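Local coordinates for high affinity transport system protein p37 (Mycoplasma hyorhinis, PDB 3EKI) that binds thiamine diphosphate outside the cell membrane as the lipoprotein component of a high-affinity transport system, probably delivering the ligand for uptake, at residues N70-N75 and K371-G376; E74-E79 and Q362-L367. All coordinates share one frame; numbering follows the deposited sequence.

Contact 1 (N70-N75 and K371-G376); sequences NTFLEN and KQDTYG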
loop_
_atom_site.group_PDB
_atom_site.type_symbol
_atom_site.label_atom_id
_atom_site.label_comp_id
_atom_site.label_asym_id
_atom_site.label_seq_id
_atom_site.Cartn_x
_atom_site.Cartn_y
_atom_site.Cartn_z
ATOM N N ASN A 70 21.750 -5.194 -3.758
ATOM C CA ASN A 70 22.859 -5.461 -4.685
ATOM C C ASN A 70 22.591 -6.645 -5.586
ATOM O O ASN A 70 22.887 -6.649 -6.791
ATOM C CB ASN A 70 24.164 -5.627 -3.878
ATOM C CG ASN A 70 24.577 -4.257 -3.363
ATOM O OD1 ASN A 70 24.207 -3.240 -3.958
ATOM N ND2 ASN A 70 25.345 -4.230 -2.283
ATOM N N THR A 71 22.010 -7.732 -5.087
ATOM C CA THR A 71 21.639 -8.840 -5.952
ATOM C C THR A 71 20.620 -8.417 -6.985
ATOM O O THR A 71 20.643 -8.750 -8.163
ATOM C CB THR A 71 21.019 -9.999 -5.139
ATOM O OG1 THR A 71 22.026 -10.545 -4.281
ATOM C CG2 THR A 71 20.539 -11.092 -6.076
ATOM N N PHE A 72 19.639 -7.646 -6.469
ATOM C CA PHE A 72 18.616 -7.152 -7.382
ATOM C C PHE A 72 19.252 -6.303 -8.494
ATOM O O PHE A 72 18.889 -6.512 -9.643
ATOM C CB PHE A 72 17.575 -6.338 -6.624
ATOM C CG PHE A 72 16.612 -5.520 -7.474
ATOM C CD1 PHE A 72 15.529 -6.133 -8.051
ATOM C CD2 PHE A 72 16.825 -4.164 -7.663
ATOM C CE1 PHE A 72 14.630 -5.402 -8.816
ATOM C CE2 PHE A 72 15.928 -3.422 -8.435
ATOM C CZ PHE A 72 14.854 -4.060 -9.004
ATOM N N LEU A 73 20.133 -5.393 -8.109
ATOM C CA LEU A 73 20.704 -4.494 -9.130
ATOM C C LEU A 73 21.537 -5.211 -10.177
ATOM O O LEU A 73 21.541 -4.833 -11.357
ATOM C CB LEU A 73 21.565 -3.435 -8.433
ATOM C CG LEU A 73 20.763 -2.376 -7.676
ATOM C CD1 LEU A 73 21.715 -1.601 -6.783
ATOM C CD2 LEU A 73 19.973 -1.496 -8.625
ATOM N N GLU A 74 22.244 -6.243 -9.738
ATOM C CA GLU A 74 23.034 -7.058 -10.646
ATOM C C GLU A 74 22.109 -7.819 -11.582
ATOM O O GLU A 74 22.302 -7.800 -12.796
ATOM C CB GLU A 74 23.965 -8.013 -9.896
ATOM C CG GLU A 74 24.691 -8.988 -10.799
ATOM C CD GLU A 74 25.834 -8.381 -11.597
ATOM O OE1 GLU A 74 26.216 -7.222 -11.347
ATOM O OE2 GLU A 74 26.344 -9.084 -12.498
ATOM N N ASN A 75 21.058 -8.472 -11.061
ATOM C CA ASN A 75 20.133 -9.158 -11.937
ATOM C C ASN A 75 19.458 -8.214 -12.925
ATOM O O ASN A 75 19.207 -8.566 -14.082
ATOM C CB ASN A 75 19.055 -9.826 -11.075
ATOM C CG ASN A 75 19.566 -11.035 -10.323
ATOM O OD1 ASN A 75 20.676 -11.499 -10.540
ATOM N ND2 ASN A 75 18.749 -11.572 -9.412
ATOM N N LYS A 371 11.661 -15.179 -11.571
ATOM C CA LYS A 371 11.893 -15.238 -10.144
ATOM C C LYS A 371 13.263 -14.746 -9.729
ATOM O O LYS A 371 13.934 -15.303 -8.865
ATOM C CB LYS A 371 11.681 -16.671 -9.638
ATOM C CG LYS A 371 10.230 -17.001 -9.331
ATOM C CD LYS A 371 9.230 -16.370 -10.286
ATOM C CE LYS A 371 7.801 -16.684 -9.863
ATOM N NZ LYS A 371 7.486 -16.102 -8.525
ATOM N N GLN A 372 13.683 -13.649 -10.343
ATOM C CA GLN A 372 14.959 -13.027 -10.046
ATOM C C GLN A 372 14.755 -11.715 -9.312
ATOM O O GLN A 372 15.706 -10.990 -9.027
ATOM C CB GLN A 372 15.759 -12.759 -11.333
ATOM C CG GLN A 372 16.075 -13.995 -12.148
ATOM C CD GLN A 372 16.749 -13.662 -13.469
ATOM O OE1 GLN A 372 17.111 -12.513 -13.712
ATOM N NE2 GLN A 372 16.910 -14.666 -14.318
ATOM N N ASP A 373 13.502 -11.385 -8.984
ATOM C CA ASP A 373 13.300 -10.135 -8.272
ATOM C C ASP A 373 13.408 -10.352 -6.773
ATOM O O ASP A 373 12.460 -10.842 -6.161
ATOM C CB ASP A 373 11.921 -9.551 -8.596
ATOM C CG ASP A 373 11.682 -8.223 -7.911
ATOM O OD1 ASP A 373 12.582 -7.696 -7.253
ATOM O OD2 ASP A 373 10.548 -7.700 -8.010
ATOM N N THR A 374 14.557 -9.993 -6.219
ATOM C CA THR A 374 14.803 -10.173 -4.804
ATOM C C THR A 374 14.306 -8.992 -3.998
ATOM O O THR A 374 14.310 -9.025 -2.773
ATOM C CB THR A 374 16.320 -10.346 -4.518
ATOM O OG1 THR A 374 17.061 -9.385 -5.269
ATOM C CG2 THR A 374 16.791 -11.709 -4.987
ATOM N N TYR A 375 13.898 -7.918 -4.663
ATOM C CA TYR A 375 13.530 -6.697 -3.961
ATOM C C TYR A 375 12.014 -6.508 -3.822
ATOM O O TYR A 375 11.526 -6.320 -2.699
ATOM C CB TYR A 375 14.110 -5.472 -4.669
ATOM C CG TYR A 375 13.699 -4.123 -4.151
ATOM C CD1 TYR A 375 13.977 -3.690 -2.869
ATOM C CD2 TYR A 375 13.002 -3.245 -4.984
ATOM C CE1 TYR A 375 13.602 -2.451 -2.402
ATOM C CE2 TYR A 375 12.620 -2.001 -4.521
ATOM C CZ TYR A 375 12.915 -1.601 -3.238
ATOM O OH TYR A 375 12.524 -0.365 -2.790
ATOM N N GLY A 376 11.320 -6.516 -4.933
ATOM C CA GLY A 376 9.892 -6.243 -4.978
ATOM C C GLY A 376 9.067 -6.983 -3.948
ATOM O O GLY A 376 8.249 -6.338 -3.279
HETATM O O HOH W 1 19.241 -11.248 -14.827
#
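Phe72 turns one face of its ring to Tyr375: Tyr375 CB is 3.7 Å from Phe72 CD1, nearer the rim than the centre of the ring. The two rings themselves meet obliquely, their planes at 49°; beyond CB the tyrosine turns off to pack edge-to-face with Trp54. Asp373 lies alongside Phe72 and points the same way, its OD1 3.4 Å from Phe72 CD1. That oxygen is already gripped by two backbone donors, Tyr375 N and Gly376 N at 2.9 Å each, which come from the same face of the carboxylate; OD2 bonds to Tyr384 OH. Aspartate suits this place because its short side chain, CG anti to the backbone N (chi1 -178°), lets OD1 reach the N-H groups of the two residues that follow Thr374. Thr374 OG1 lies 3.4 Å from Phe72 CB and makes a weak hydrogen bond to Val68 O, while its methyl meets that of Thr71, the two side chains crossing at about a right angle.

One turn on, the polar joint forms. Asn75 ND2 donates to Gln372 O over 3.1 Å, nearly straight at 161°; the donor lies in the carbonyl plane, on a lone pair of Gln372 O. A water bridges Asn75 O and Gln372 OE1. The loop segment 371-376 opens with a Schellman motif, where Lys371 takes a positive phi as helix 354-369 ends, and continues into the Asx turn of Asp373.

Contact 2 (E74-E79 and Q362-L367); sequences ENFKKE and QTFINL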
loop_
_atom_site.group_PDB
_atom_site.type_symbol
_atom_site.label_atom_id
_atom_site.label_comp_id
_atom_site.label_asym_id
_atom_site.label_seq_id
_atom_site.Cartn_x
_atom_site.Cartn_y
_atom_site.Cartn_z
ATOM N N GLU A 74 22.244 -6.243 -9.738
ATOM C CA GLU A 74 23.034 -7.058 -10.646
ATOM C C GLU A 74 22.109 -7.819 -11.582
ATOM O O GLU A 74 22.302 -7.800 -12.796
ATOM C CB GLU A 74 23.965 -8.013 -9.896
ATOM C CG GLU A 74 24.691 -8.988 -10.799
ATOM C CD GLU A 74 25.834 -8.381 -11.597
ATOM O OE1 GLU A 74 26.216 -7.222 -11.347
ATOM O OE2 GLU A 74 26.344 -9.084 -12.498
ATOM N N ASN A 75 21.058 -8.472 -11.061
ATOM C CA ASN A 75 20.133 -9.158 -11.937
ATOM C C ASN A 75 19.458 -8.214 -12.925
ATOM O O ASN A 75 19.207 -8.566 -14.082
ATOM C CB ASN A 75 19.055 -9.826 -11.075
ATOM C CG ASN A 75 19.566 -11.035 -10.323
ATOM O OD1 ASN A 75 20.676 -11.499 -10.540
ATOM N ND2 ASN A 75 18.749 -11.572 -9.412
ATOM N N PHE A 76 19.158 -7.013 -12.458
ATOM C CA PHE A 76 18.503 -6.013 -13.278
ATOM C C PHE A 76 19.394 -5.557 -14.432
ATOM O O PHE A 76 18.981 -5.520 -15.587
ATOM C CB PHE A 76 18.122 -4.771 -12.439
ATOM C CG PHE A 76 16.958 -4.002 -13.029
ATOM C CD1 PHE A 76 17.123 -3.138 -14.085
ATOM C CD2 PHE A 76 15.684 -4.160 -12.511
ATOM C CE1 PHE A 76 16.073 -2.473 -14.664
ATOM C CE2 PHE A 76 14.627 -3.519 -13.093
ATOM C CZ PHE A 76 14.796 -2.671 -14.166
ATOM N N LYS A 77 20.629 -5.234 -14.042
ATOM C CA LYS A 77 21.583 -4.811 -15.084
ATOM C C LYS A 77 21.791 -5.865 -16.149
ATOM O O LYS A 77 21.847 -5.575 -17.349
ATOM C CB LYS A 77 22.895 -4.448 -14.402
ATOM C CG LYS A 77 24.048 -4.071 -15.294
ATOM C CD LYS A 77 25.308 -3.695 -14.514
ATOM C CE LYS A 77 25.976 -4.925 -13.917
ATOM N NZ LYS A 77 27.288 -4.619 -13.290
ATOM N N LYS A 78 21.921 -7.131 -15.728
ATOM C CA LYS A 78 22.139 -8.170 -16.731
ATOM C C LYS A 78 20.965 -8.373 -17.662
ATOM O O LYS A 78 21.095 -8.520 -18.877
ATOM C CB LYS A 78 22.513 -9.492 -16.042
ATOM C CG LYS A 78 23.745 -9.488 -15.193
ATOM C CD LYS A 78 24.982 -8.978 -15.915
ATOM C CE LYS A 78 25.460 -10.009 -16.934
ATOM N NZ LYS A 78 26.739 -9.578 -17.591
ATOM N N GLU A 79 19.724 -8.428 -17.167
ATOM C CA GLU A 79 18.557 -8.592 -18.012
ATOM C C GLU A 79 18.315 -7.370 -18.887
ATOM O O GLU A 79 18.004 -7.525 -20.056
ATOM C CB GLU A 79 17.322 -8.877 -17.148
ATOM C CG GLU A 79 16.003 -9.001 -17.885
ATOM C CD GLU A 79 15.900 -10.151 -18.862
ATOM O OE1 GLU A 79 16.637 -11.134 -18.663
ATOM O OE2 GLU A 79 15.105 -10.126 -19.822
ATOM N N GLN A 362 10.108 -3.546 -18.956
ATOM C CA GLN A 362 10.119 -4.944 -19.336
ATOM C C GLN A 362 11.089 -5.749 -18.491
ATOM O O GLN A 362 10.845 -6.937 -18.230
ATOM C CB GLN A 362 10.495 -5.082 -20.817
ATOM C CG GLN A 362 10.185 -6.463 -21.383
ATOM C CD GLN A 362 8.692 -6.761 -21.312
ATOM O OE1 GLN A 362 7.924 -5.943 -21.795
ATOM N NE2 GLN A 362 8.364 -7.899 -20.727
ATOM N N THR A 363 12.159 -5.084 -18.045
ATOM C CA THR A 363 13.101 -5.771 -17.168
ATOM C C THR A 363 12.436 -6.122 -15.822
ATOM O O THR A 363 12.647 -7.239 -15.324
ATOM C CB THR A 363 14.387 -4.957 -16.975
ATOM O OG1 THR A 363 15.043 -4.862 -18.252
ATOM C CG2 THR A 363 15.348 -5.654 -16.032
ATOM N N PHE A 364 11.647 -5.224 -15.261
ATOM C CA PHE A 364 10.904 -5.546 -14.031
ATOM C C PHE A 364 10.024 -6.772 -14.280
ATOM O O PHE A 364 10.031 -7.720 -13.489
ATOM C CB PHE A 364 10.062 -4.373 -13.520
ATOM C CG PHE A 364 10.790 -3.402 -12.636
ATOM C CD1 PHE A 364 11.064 -3.680 -11.311
ATOM C CD2 PHE A 364 11.213 -2.182 -13.125
ATOM C CE1 PHE A 364 11.719 -2.755 -10.520
ATOM C CE2 PHE A 364 11.873 -1.259 -12.359
ATOM C CZ PHE A 364 12.147 -1.547 -11.040
ATOM N N ILE A 365 9.276 -6.756 -15.366
ATOM C CA ILE A 365 8.331 -7.807 -15.729
ATOM C C ILE A 365 9.042 -9.143 -15.866
ATOM O O ILE A 365 8.636 -10.185 -15.326
ATOM C CB ILE A 365 7.569 -7.420 -17.005
ATOM C CG1 ILE A 365 6.645 -6.222 -16.792
ATOM C CG2 ILE A 365 6.795 -8.601 -17.559
ATOM C CD1 ILE A 365 6.054 -5.586 -18.032
ATOM N N ASN A 366 10.153 -9.112 -16.618
ATOM C CA ASN A 366 10.872 -10.361 -16.868
ATOM C C ASN A 366 11.561 -10.874 -15.618
ATOM O O ASN A 366 11.646 -12.102 -15.455
ATOM C CB ASN A 366 11.880 -10.181 -18.029
ATOM C CG ASN A 366 11.244 -9.939 -19.362
ATOM O OD1 ASN A 366 10.037 -9.946 -19.596
ATOM N ND2 ASN A 366 12.087 -9.702 -20.373
ATOM N N LEU A 367 12.053 -10.032 -14.720
ATOM C CA LEU A 367 12.684 -10.431 -13.478
ATOM C C LEU A 367 11.648 -11.141 -12.580
ATOM O O LEU A 367 11.997 -12.111 -11.909
ATOM C CB LEU A 367 13.305 -9.292 -12.675
ATOM C CG LEU A 367 14.626 -8.694 -13.173
ATOM C CD1 LEU A 367 15.036 -7.559 -12.242
ATOM C CD2 LEU A 367 15.736 -9.731 -13.276
#
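Phe76 reaches from helix 64-85 to Thr363, Phe364 and Leu367 of helix 354-369. At the root, Phe76 CB lies 4.2 Å from Leu367 CD1. The first torsion, roughly anti, swings the ring toward helix 354-369. Phe76 CD2 then meets Leu367 CD1 at 3.5 Å, the leucine side chain crossing at about a right angle. Over one face sits the methyl of Thr363: CG2 is 3.4 Å from the ring centroid and only 7° off the normal, a CH-pi contact with the ring atoms gathered evenly beneath it. Threonine fits well here, since its methyl serves the ring while OG1 turns back to Leu359 O in its own helix. On one side of the ring Phe76 CE2 points into the face of Phe364, 3.6 Å from Phe364 CE2, in an edge-to-face pair with planes at 69°. At the tip, Phe76 CZ lies 3.6 Å from Thr363 CB.

The two helical segments cross at 115°, with axes 9.7 Å apart, and the aromatic and aliphatic groups pack between two helices of a periplasmic-binding-protein-like fold. Phe48 of strand 45-51 and Phe98 of strand 97-103 also meet the Phe76 ring.

Toward the margin the contact becomes polar. Glu79, its CH2 groups sliding past the Thr363 methyl, is bent at its second torsion and brings OE2 to Asn366 ND2 at 3.1 Å. The donor comes on the anti side, tilted out of the carboxylate plane, while the oxygen stays in the plane of the Asn366 amide. Glu79 OE2 has a long, weak ion pair with Lys82 as well. Behind the amide, Asn366 OD1 accepts from Gln362 NE2 at 2.9 Å, a bond that should restrain the amide's rotation.

How the contacts relate
Contact 1 and contact 2 follow one another along helix 64-85, sharing Glu74 and Asn75, and their centres lie 8 Å apart. Their second segments follow each other in the chain with three residues between them: helix 354-369 runs out into the loop of contact 1, where Gln372 N lies 2.8 Å from Leu367 O in a probable hydrogen bond. Phe72 of contact 1 joins the two apolar clusters, with Phe72 CZ 3.7 Å from Phe364 CE1. Both contacts stand back from the ligand. The side chain of Tyr375 is about 10 Å from thiamine diphosphate and that of Phe364 about 13 Å, while the side chain of Phe76 is about 12 Å from a bound calcium ion.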